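Long-range contacts in sugar phosphate isomerase/epimerase (Parabacteroides distasonis, PDB 3OBE), which probably acts as an isomerase or epimerase on sugar phosphates, though its own substrate is not established: residues A[50-55]-A[91-96]; A[243-248]-A[272-277]. All blocks are in the same frame, centred on the assembly; numbering follows the deposited sequence. Where two conformers were deposited one is given.

Contact 1: A[50-55]-A[91-96]; sequences YTDLEI and RISSSH. With EOH (ethanol), chain H; EOH (ethanol), chain E.
Ser93 turns its hydroxyl onto the carboxylate of Asp52: OG donates a hydrogen bond to OD2 at 2.6 Å, meeting the anti lone pair of that oxygen. The serine can do so because OG sits between its own backbone N and carbonyl carbon (chi1 52°). A water also donates to Asp52 OD2 and accepts from Arg91 NH1, so it bridges two opposite charges whose atoms do not meet directly; NH2 of the guanidinium is hydrogen-bonded to Ser129 OG and Gly127 O.

Two residues on, on the same face, Glu54 reaches out with CG anti to its backbone N (chi1 180°). Its OE2 accepts a hydrogen bond from Ser94 OG at 2.8 Å, again on the anti lone pair, while OE1 lies over one face of the His96 ring, the carboxylate and ring planes turned 42° apart. OE1 stands 3.1 Å from His96 NE2, but the angle is too poor for a bond; His244 and Gln26 hold OE1, and NE2 is hydrogen-bonded to Glu216. At the ring edge, in plane, ND1 donates to an ethanol oxygen.

Behind the strands, Ile55 and Ile92 cross at about a right angle, their CG2 methyls 3.9 Å apart, under Tyr81 of helix 78-87.

Between these faces the parallel strands bond in regular fashion until Leu53 O, which accepts from Ser93 N and, weakly, from Ser94 N. That double acceptance marks a beta bulge, shifting the register by one residue. Polar side chains inward and apolar ones against a helix are characteristic of neighbouring strands in a TIM barrel of the xylose isomerase-like family.

Contact 2: A[243-248]-A[272-277]; sequences LHIKDR and LGYYVE. With EOH (ethanol), chain D.
Ile245 lays its CG1 branch against the Tyr274 ring, 3.7 Å from CD1, the two side chains slanting across one another. Leu243 joins them through its CB, 4.0 Å from Tyr274 CB, on the same apolar face. These strands are the two ends of a right-handed beta-alpha-beta crossover in the TIM barrel, and the connecting helix 259-269 packs onto this face: Phe263 meets the Tyr274 ring edge-to-face, and Phe259 and Ile262 touch Ile245 and Leu243.

The backbones run parallel in a regular register. Leu243 O accepts from Tyr275 N, and Tyr275 O accepts from Ile245 N at 2.8 Å. An ethanol beside Gly273 and Tyr274 receives the Tyr274 N-H in an almost straight bond (171°), and sits where any CB on Gly273 would run into it.

On the barrel interior the imidazole of His244 leans on Tyr275, its CD2 4.0 Å from Tyr275 CB. Glu277 OE1 lies in plane at the ring edge, 3.0 Å from CE1, with its carboxylate turned 63° from the ring. The nearby ND1 is badly angled for a bond to that oxygen, whereas NE2 is hydrogen-bonded to Glu54. A leucine in place of His244 would probably leave Glu54 OE1 without this partner and Glu277 OE1 without the ring edge it lies beside.

Farther out, Lys246 runs extended from its backbone, with CG passing 3.4 Å from Glu277 O, then bends at its last torsion (chi4 -48°). This turn brings NZ to Asp247 O at 2.9 Å and into a salt bridge with Glu279.

Overall arrangement
Contact 1 closes along the chain before contact 2 opens, and their centres lie 12 Å apart in the same parallel sheet. Strand 24-26 runs between strands 52-55 and 273-276, so the pairs 52-55/91-95 and 240-245/273-276 flank it on either side. The two contacts nevertheless meet across the barrel interior: Glu54 OE1 is 2.6 Å from His244 NE2, a probable hydrogen bond, and Ser93 OG probably bonds Tyr275 OH. The rings of His96 and His244 also meet, nearly parallel. Bound phosphate lies about 3 Å from the side chains of His96 and of Glu277, consistent with a shared polar pocket inside the barrel, although it probably came from the crystallisation liquor.

Contact 1: A[50-55]-A[91-96]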
ATOM      1  N   TYR A  50       8.997  12.676   5.740  1.00 17.77           N
ATOM      2  CA  TYR A  50       8.463  11.876   4.652  1.00 15.92           C
ATOM      3  C   TYR A  50       9.156  12.208   3.351  1.00 16.41           C
ATOM      4  O   TYR A  50       9.423  13.376   3.055  1.00 16.30           O
ATOM      5  CB  TYR A  50       6.928  12.008   4.515  1.00 15.70           C
ATOM      6  CG  TYR A  50       6.196  11.409   5.703  1.00 14.26           C
ATOM      7  CD1 TYR A  50       6.010  10.001   5.821  1.00 14.19           C
ATOM      8  CD2 TYR A  50       5.710  12.224   6.730  1.00 15.28           C
ATOM      9  CE1 TYR A  50       5.373   9.450   6.886  1.00 13.46           C
ATOM     10  CE2 TYR A  50       5.059  11.661   7.825  1.00 16.29           C
ATOM     11  CZ  TYR A  50       4.896  10.277   7.905  1.00 14.85           C
ATOM     12  OH  TYR A  50       4.293   9.687   8.987  1.00 14.50           O
ATOM     13  N   THR A  51       9.462  11.168   2.585  1.00 16.52           N
ATOM     14  CA  THR A  51      10.118  11.273   1.278  1.00 16.97           C
ATOM     15  C   THR A  51       9.191  10.816   0.117  1.00 17.16           C
ATOM     16  O   THR A  51       9.344  11.280  -1.023  1.00 16.45           O
ATOM     17  CB  THR A  51      11.438  10.436   1.218  1.00 17.51           C
ATOM     18  OG1 THR A  51      11.118   9.077   1.508  1.00 16.87           O
ATOM     19  CG2 THR A  51      12.479  10.995   2.220  1.00 18.93           C
ATOM     20  N   ASP A  52       8.234   9.948   0.417  1.00 16.45           N
ATOM     21  CA  ASP A  52       7.471   9.249  -0.564  1.00 16.36           C
ATOM     22  C   ASP A  52       5.987   9.279  -0.208  1.00 15.02           C
ATOM     23  O   ASP A  52       5.644   9.211   0.960  1.00 15.46           O
ATOM     24  CB  ASP A  52       7.914   7.801  -0.590  1.00 15.36           C
ATOM     25  CG  ASP A  52       9.198   7.616  -1.334  1.00 19.15           C
ATOM     26  OD1 ASP A  52      10.273   8.009  -0.804  1.00 19.35           O
ATOM     27  OD2 ASP A  52       9.123   7.121  -2.488  1.00 20.29           O
ATOM     28  N   LEU A  53       5.151   9.371  -1.225  1.00 14.92           N
ATOM     29  CA  LEU A  53       3.699   9.290  -1.069  1.00 13.97           C
ATOM     30  C   LEU A  53       3.130   8.125  -1.832  1.00 13.79           C
ATOM     31  O   LEU A  53       3.534   7.847  -2.968  1.00 14.34           O
ATOM     32  CB  LEU A  53       3.046  10.572  -1.579  1.00 14.28           C
ATOM     33  CG  LEU A  53       3.482  11.891  -0.912  1.00 15.46           C
ATOM     34  CD1 LEU A  53       2.686  13.117  -1.503  1.00 16.35           C
ATOM     35  CD2 LEU A  53       3.369  11.863   0.615  1.00 18.66           C
ATOM     36  N   GLU A  54       2.127   7.504  -1.217  1.00 13.77           N
ATOM     37  CA  GLU A  54       1.240   6.579  -1.914  1.00 13.04           C
ATOM     38  C   GLU A  54      -0.130   7.226  -1.927  1.00 12.56           C
ATOM     39  O   GLU A  54      -0.658   7.609  -0.872  1.00 12.71           O
ATOM     40  CB  GLU A  54       1.213   5.201  -1.224  1.00 11.98           C
ATOM     41  CG  GLU A  54       0.295   4.183  -1.896  1.00 11.21           C
ATOM     42  CD  GLU A  54       0.309   2.889  -1.133  1.00 12.37           C
ATOM     43  OE1 GLU A  54      -0.270   2.902  -0.029  1.00 13.31           O
ATOM     44  OE2 GLU A  54       0.903   1.879  -1.639  1.00 12.48           O
ATOM     45  N   ILE A  55      -0.642   7.482  -3.128  1.00 12.90           N
ATOM     46  CA  ILE A  55      -1.877   8.254  -3.263  1.00 13.35           C
ATOM     47  C   ILE A  55      -3.094   7.319  -3.450  1.00 14.03           C
ATOM     48  O   ILE A  55      -2.997   6.103  -3.250  1.00 13.93           O
ATOM     49  CB  ILE A  55      -1.732   9.336  -4.370  1.00 14.12           C
ATOM     50  CG1 ILE A  55      -1.497   8.703  -5.727  1.00 14.32           C
ATOM     51  CG2 ILE A  55      -0.588  10.346  -3.951  1.00 13.69           C
ATOM     52  CD1 ILE A  55      -1.687   9.664  -6.871  1.00 19.65           C
ATOM     53  N   ARG A  91       8.116  12.463  -3.533  1.00 19.57           N
ATOM     54  CA  ARG A  91       7.871  11.752  -4.740  1.00 18.89           C
ATOM     55  C   ARG A  91       6.631  10.902  -4.547  1.00 16.73           C
ATOM     56  O   ARG A  91       6.533  10.199  -3.528  1.00 16.49           O
ATOM     57  CB  ARG A  91       9.074  10.894  -5.055  1.00 20.65           C
ATOM     58  CG  ARG A  91       8.857   9.935  -6.197  1.00 22.38           C
ATOM     59  CD  ARG A  91      10.106   9.080  -6.603  1.00 27.19           C
ATOM     60  NE  ARG A  91       9.600   8.244  -7.696  1.00 28.19           N
ATOM     61  CZ  ARG A  91       9.546   6.922  -7.725  1.00 29.90           C
ATOM     62  NH1 ARG A  91      10.148   6.183  -6.791  1.00 29.77           N
ATOM     63  NH2 ARG A  91       8.938   6.336  -8.743  1.00 29.55           N
ATOM     64  N   ILE A  92       5.731  10.934  -5.527  1.00 17.62           N
ATOM     65  CA  ILE A  92       4.616   9.960  -5.597  1.00 15.84           C
ATOM     66  C   ILE A  92       5.176   8.652  -6.167  1.00 15.64           C
ATOM     67  O   ILE A  92       5.448   8.575  -7.381  1.00 16.86           O
ATOM     68  CB  ILE A  92       3.428  10.453  -6.475  1.00 16.43           C
ATOM     69  CG1 ILE A  92       2.952  11.827  -6.029  1.00 19.01           C
ATOM     70  CG2 ILE A  92       2.303   9.412  -6.414  1.00 17.79           C
ATOM     71  CD1 ILE A  92       1.962  12.526  -7.020  1.00 17.90           C
ATOM     72  N   SER A  93       5.346   7.663  -5.305  1.00 15.81           N
ATOM     73  CA  SER A  93       5.937   6.393  -5.667  1.00 14.89           C
ATOM     74  C   SER A  93       4.993   5.234  -5.741  1.00 14.56           C
ATOM     75  O   SER A  93       5.339   4.217  -6.374  1.00 15.84           O
ATOM     76  CB  SER A  93       7.137   6.093  -4.812  1.00 15.37           C
ATOM     77  OG  SER A  93       6.923   6.195  -3.414  1.00 14.56           O
ATOM     78  N   SER A  94       3.784   5.381  -5.179  1.00 14.39           N
ATOM     79  CA  SER A  94       2.776   4.385  -5.269  1.00 14.56           C
ATOM     80  C   SER A  94       1.377   4.993  -5.343  1.00 13.64           C
ATOM     81  O   SER A  94       1.210   6.187  -5.119  1.00 14.17           O
ATOM     82  CB  SER A  94       2.926   3.414  -4.086  1.00 13.54           C
ATOM     83  OG  SER A  94       2.070   2.303  -4.181  1.00 13.14           O
ATOM     84  N   SER A  95       0.395   4.157  -5.614  1.00 13.11           N
ATOM     85  CA  SER A  95      -0.968   4.576  -5.778  1.00 13.82           C
ATOM     86  C   SER A  95      -1.873   3.396  -5.510  1.00 13.77           C
ATOM     87  O   SER A  95      -1.614   2.303  -5.976  1.00 14.89           O
ATOM     88  CB  SER A  95      -1.157   5.090  -7.205  1.00 15.33           C
ATOM     89  OG  SER A  95      -2.525   5.354  -7.463  1.00 16.76           O
ATOM     90  N   HIS A  96      -2.893   3.631  -4.706  1.00 13.09           N
ATOM     91  CA  HIS A  96      -3.946   2.640  -4.457  1.00 12.88           C
ATOM     92  C   HIS A  96      -5.124   2.867  -5.413  1.00 13.31           C
ATOM     93  O   HIS A  96      -5.691   4.002  -5.479  1.00 13.73           O
ATOM     94  CB  HIS A  96      -4.476   2.809  -3.037  1.00 11.78           C
ATOM     95  CG  HIS A  96      -3.723   2.028  -2.009  1.00 11.90           C
ATOM     96  ND1 HIS A  96      -4.259   1.741  -0.783  1.00 12.24           N
ATOM     97  CD2 HIS A  96      -2.511   1.414  -2.049  1.00 14.99           C
ATOM     98  CE1 HIS A  96      -3.385   1.055  -0.076  1.00 12.84           C
ATOM     99  NE2 HIS A  96      -2.342   0.789  -0.833  1.00 13.21           N
TER
HETATM  100  C1  EOH H 407      -6.745   4.164  -0.148  0.50 19.10           C
HETATM  101  C2  EOH H 407      -8.208   4.572  -0.375  0.50 17.55           C
HETATM  102  O   EOH H 407      -6.528   2.766  -0.386  0.50 18.31           O
HETATM  103  C1  EOH E 403      10.250   2.778  -3.989  1.00 40.31           C
HETATM  104  C2  EOH E 403       8.982   2.108  -3.496  1.00 38.67           C
HETATM  105  O   EOH E 403       9.974   3.655  -5.071  1.00 40.08           O
HETATM  106  O   HOH W   1      10.928   6.085  -3.986  1.00 38.83           O

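Contact 2: A[243-248]-A[272-277]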
ATOM      1  N   LEU A 243       5.606  -2.694   2.622  1.00 13.84           N
ATOM      2  CA  LEU A 243       4.744  -2.793   3.770  1.00 14.31           C
ATOM      3  C   LEU A 243       3.847  -1.572   3.843  1.00 14.31           C
ATOM      4  O   LEU A 243       4.248  -0.462   3.429  1.00 13.73           O
ATOM      5  CB  LEU A 243       5.522  -2.834   5.080  1.00 15.08           C
ATOM      6  CG  LEU A 243       6.611  -3.918   5.232  1.00 15.56           C
ATOM      7  CD1 LEU A 243       7.405  -3.798   6.571  1.00 16.93           C
ATOM      8  CD2 LEU A 243       6.004  -5.319   5.030  1.00 15.90           C
ATOM      9  N   HIS A 244       2.687  -1.774   4.462  1.00 12.66           N
ATOM     10  CA  HIS A 244       2.007  -0.687   5.150  1.00 13.07           C
ATOM     11  C   HIS A 244       2.360  -0.763   6.621  1.00 13.21           C
ATOM     12  O   HIS A 244       2.264  -1.847   7.239  1.00 13.85           O
ATOM     13  CB  HIS A 244       0.507  -0.736   4.978  1.00 12.53           C
ATOM     14  CG  HIS A 244       0.021   0.206   3.933  1.00 12.67           C
ATOM     15  ND1 HIS A 244      -1.191   0.854   4.002  1.00 13.00           N
ATOM     16  CD2 HIS A 244       0.587   0.589   2.763  1.00 12.26           C
ATOM     17  CE1 HIS A 244      -1.354   1.611   2.933  1.00 12.00           C
ATOM     18  NE2 HIS A 244      -0.301   1.456   2.145  1.00 12.90           N
ATOM     19  N   ILE A 245       2.801   0.373   7.157  1.00 12.90           N
ATOM     20  CA  ILE A 245       3.129   0.518   8.562  1.00 13.15           C
ATOM     21  C   ILE A 245       1.978   1.275   9.205  1.00 14.41           C
ATOM     22  O   ILE A 245       1.725   2.461   8.895  1.00 14.84           O
ATOM     23  CB  ILE A 245       4.504   1.227   8.770  1.00 13.55           C
ATOM     24  CG1 ILE A 245       5.641   0.335   8.227  1.00 13.77           C
ATOM     25  CG2 ILE A 245       4.726   1.641  10.246  1.00 14.16           C
ATOM     26  CD1 ILE A 245       5.830  -1.009   9.040  1.00 13.23           C
ATOM     27  N   LYS A 246       1.252   0.544  10.047  1.00 13.57           N
ATOM     28  CA  LYS A 246       0.030   0.985  10.670  1.00 13.17           C
ATOM     29  C   LYS A 246      -0.005   0.448  12.099  1.00 13.08           C
ATOM     30  O   LYS A 246       0.585  -0.598  12.401  1.00 13.12           O
ATOM     31  CB  LYS A 246      -1.204   0.517   9.877  1.00 14.23           C
ATOM     32  CG  LYS A 246      -2.517   1.083  10.505  1.00 14.31           C
ATOM     33  CD  LYS A 246      -3.723   0.741   9.752  1.00 18.10           C
ATOM     34  CE  LYS A 246      -4.942   1.338  10.411  1.00 17.78           C
ATOM     35  NZ  LYS A 246      -5.026   1.102  11.896  1.00 17.92           N
ATOM     36  N   ASP A 247      -0.636   1.200  12.985  1.00 12.85           N
ATOM     37  CA  ASP A 247      -0.777   0.827  14.390  1.00 13.99           C
ATOM     38  C   ASP A 247      -2.192   1.240  14.787  1.00 15.02           C
ATOM     39  O   ASP A 247      -2.997   1.555  13.918  1.00 14.08           O
ATOM     40  CB  ASP A 247       0.315   1.541  15.188  1.00 15.20           C
ATOM     41  CG  ASP A 247       0.670   0.863  16.494  1.00 16.16           C
ATOM     42  OD1 ASP A 247      -0.214   0.217  17.098  1.00 16.31           O
ATOM     43  OD2 ASP A 247       1.858   1.050  16.964  1.00 16.00           O
ATOM     44  N   ARG A 248      -2.517   1.277  16.078  1.00 15.20           N
ATOM     45  CA  ARG A 248      -3.841   1.758  16.490  0.70 15.53           C
ATOM     46  C   ARG A 248      -4.038   3.192  15.974  1.00 15.02           C
ATOM     47  O   ARG A 248      -5.055   3.529  15.380  1.00 15.55           O
ATOM     48  CB  ARG A 248      -3.941   1.729  17.980  0.70 17.47           C
ATOM     49  CG  ARG A 248      -3.760   0.321  18.552  0.70 18.25           C
ATOM     50  CD  ARG A 248      -4.906  -0.602  18.068  0.70 19.48           C
ATOM     51  NE  ARG A 248      -6.097  -0.434  18.882  0.70 18.67           N
ATOM     52  CZ  ARG A 248      -7.245  -1.069  18.660  0.70 21.24           C
ATOM     53  NH1 ARG A 248      -7.373  -1.883  17.626  0.70 18.88           N
ATOM     54  NH2 ARG A 248      -8.275  -0.869  19.452  0.70 21.38           N
ATOM     55  N   LEU A 272      11.275  -3.066  -0.674  1.00 17.89           N
ATOM     56  CA  LEU A 272      11.599  -1.883  -1.440  1.00 18.09           C
ATOM     57  C   LEU A 272      11.247  -0.563  -0.738  1.00 18.10           C
ATOM     58  O   LEU A 272      11.873   0.497  -0.974  1.00 18.86           O
ATOM     59  CB  LEU A 272      10.899  -1.936  -2.785  1.00 18.99           C
ATOM     60  CG  LEU A 272      11.296  -3.140  -3.657  1.00 21.03           C
ATOM     61  CD1 LEU A 272      10.457  -3.146  -4.958  1.00 24.27           C
ATOM     62  CD2 LEU A 272      12.819  -3.262  -3.944  1.00 25.79           C
ATOM     63  N   GLY A 273      10.288  -0.639   0.149  1.00 16.37           N
ATOM     64  CA  GLY A 273       9.869   0.517   0.914  1.00 17.30           C
ATOM     65  C   GLY A 273       8.593   0.257   1.659  1.00 14.94           C
ATOM     66  O   GLY A 273       8.049  -0.878   1.685  1.00 14.63           O
ATOM     67  N   TYR A 274       8.147   1.303   2.340  1.00 15.13           N
ATOM     68  CA  TYR A 274       6.941   1.232   3.119  1.00 14.93           C
ATOM     69  C   TYR A 274       6.164   2.540   3.175  1.00 14.71           C
ATOM     70  O   TYR A 274       6.725   3.637   3.010  1.00 15.81           O
ATOM     71  CB  TYR A 274       7.250   0.779   4.549  1.00 14.28           C
ATOM     72  CG  TYR A 274       8.017   1.803   5.371  1.00 13.06           C
ATOM     73  CD1 TYR A 274       7.369   2.773   6.111  1.00 15.53           C
ATOM     74  CD2 TYR A 274       9.414   1.773   5.408  1.00 15.04           C
ATOM     75  CE1 TYR A 274       8.081   3.696   6.862  1.00 16.76           C
ATOM     76  CE2 TYR A 274      10.124   2.729   6.118  1.00 15.45           C
ATOM     77  CZ  TYR A 274       9.458   3.653   6.853  1.00 16.10           C
ATOM     78  OH  TYR A 274      10.218   4.540   7.594  1.00 19.94           O
ATOM     79  N   TYR A 275       4.876   2.415   3.415  1.00 13.27           N
ATOM     80  CA  TYR A 275       4.018   3.565   3.588  1.00 13.61           C
ATOM     81  C   TYR A 275       3.281   3.464   4.899  1.00 13.91           C
ATOM     82  O   TYR A 275       2.658   2.431   5.216  1.00 13.81           O
ATOM     83  CB  TYR A 275       3.019   3.685   2.426  1.00 13.39           C
ATOM     84  CG  TYR A 275       3.742   3.775   1.120  1.00 13.25           C
ATOM     85  CD1 TYR A 275       4.176   4.989   0.615  1.00 13.32           C
ATOM     86  CD2 TYR A 275       4.007   2.619   0.371  1.00 14.39           C
ATOM     87  CE1 TYR A 275       4.889   5.052  -0.608  1.00 15.06           C
ATOM     88  CE2 TYR A 275       4.732   2.668  -0.796  1.00 15.50           C
ATOM     89  CZ  TYR A 275       5.149   3.888  -1.299  1.00 14.66           C
ATOM     90  OH  TYR A 275       5.879   3.915  -2.475  1.00 15.91           O
ATOM     91  N   VAL A 276       3.361   4.562   5.659  1.00 12.21           N
ATOM     92  CA  VAL A 276       2.574   4.750   6.857  1.00 12.69           C
ATOM     93  C   VAL A 276       1.105   5.028   6.529  1.00 12.32           C
ATOM     94  O   VAL A 276       0.795   5.792   5.597  1.00 13.20           O
ATOM     95  CB  VAL A 276       3.158   5.940   7.680  1.00 13.25           C
ATOM     96  CG1 VAL A 276       2.288   6.299   8.852  1.00 14.53           C
ATOM     97  CG2 VAL A 276       4.599   5.617   8.146  1.00 13.55           C
ATOM     98  N   GLU A 277       0.215   4.466   7.328  1.00 12.24           N
ATOM     99  CA  GLU A 277      -1.193   4.835   7.275  1.00 12.89           C
ATOM    100  C   GLU A 277      -1.755   4.959   8.674  1.00 12.77           C
ATOM    101  O   GLU A 277      -1.419   4.168   9.558  1.00 13.88           O
ATOM    102  CB  GLU A 277      -2.018   3.847   6.467  1.00 13.13           C
ATOM    103  CG  GLU A 277      -3.489   4.335   6.291  1.00 13.85           C
ATOM    104  CD  GLU A 277      -4.242   3.738   5.114  1.00 16.68           C
ATOM    105  OE1 GLU A 277      -3.663   2.945   4.355  1.00 15.35           O
ATOM    106  OE2 GLU A 277      -5.430   4.117   4.971  1.00 15.55           O
TER
HETATM  107  C1  EOH D 402       9.482   4.709   0.981  1.00 24.63           C
HETATM  108  C2  EOH D 402       8.476   4.272  -0.076  1.00 24.61           C
HETATM  109  O   EOH D 402       9.817   3.768   1.997  1.00 26.61           O
HETATM  110  O   HOH W   2      -1.601   3.842  12.341  1.00 13.18           O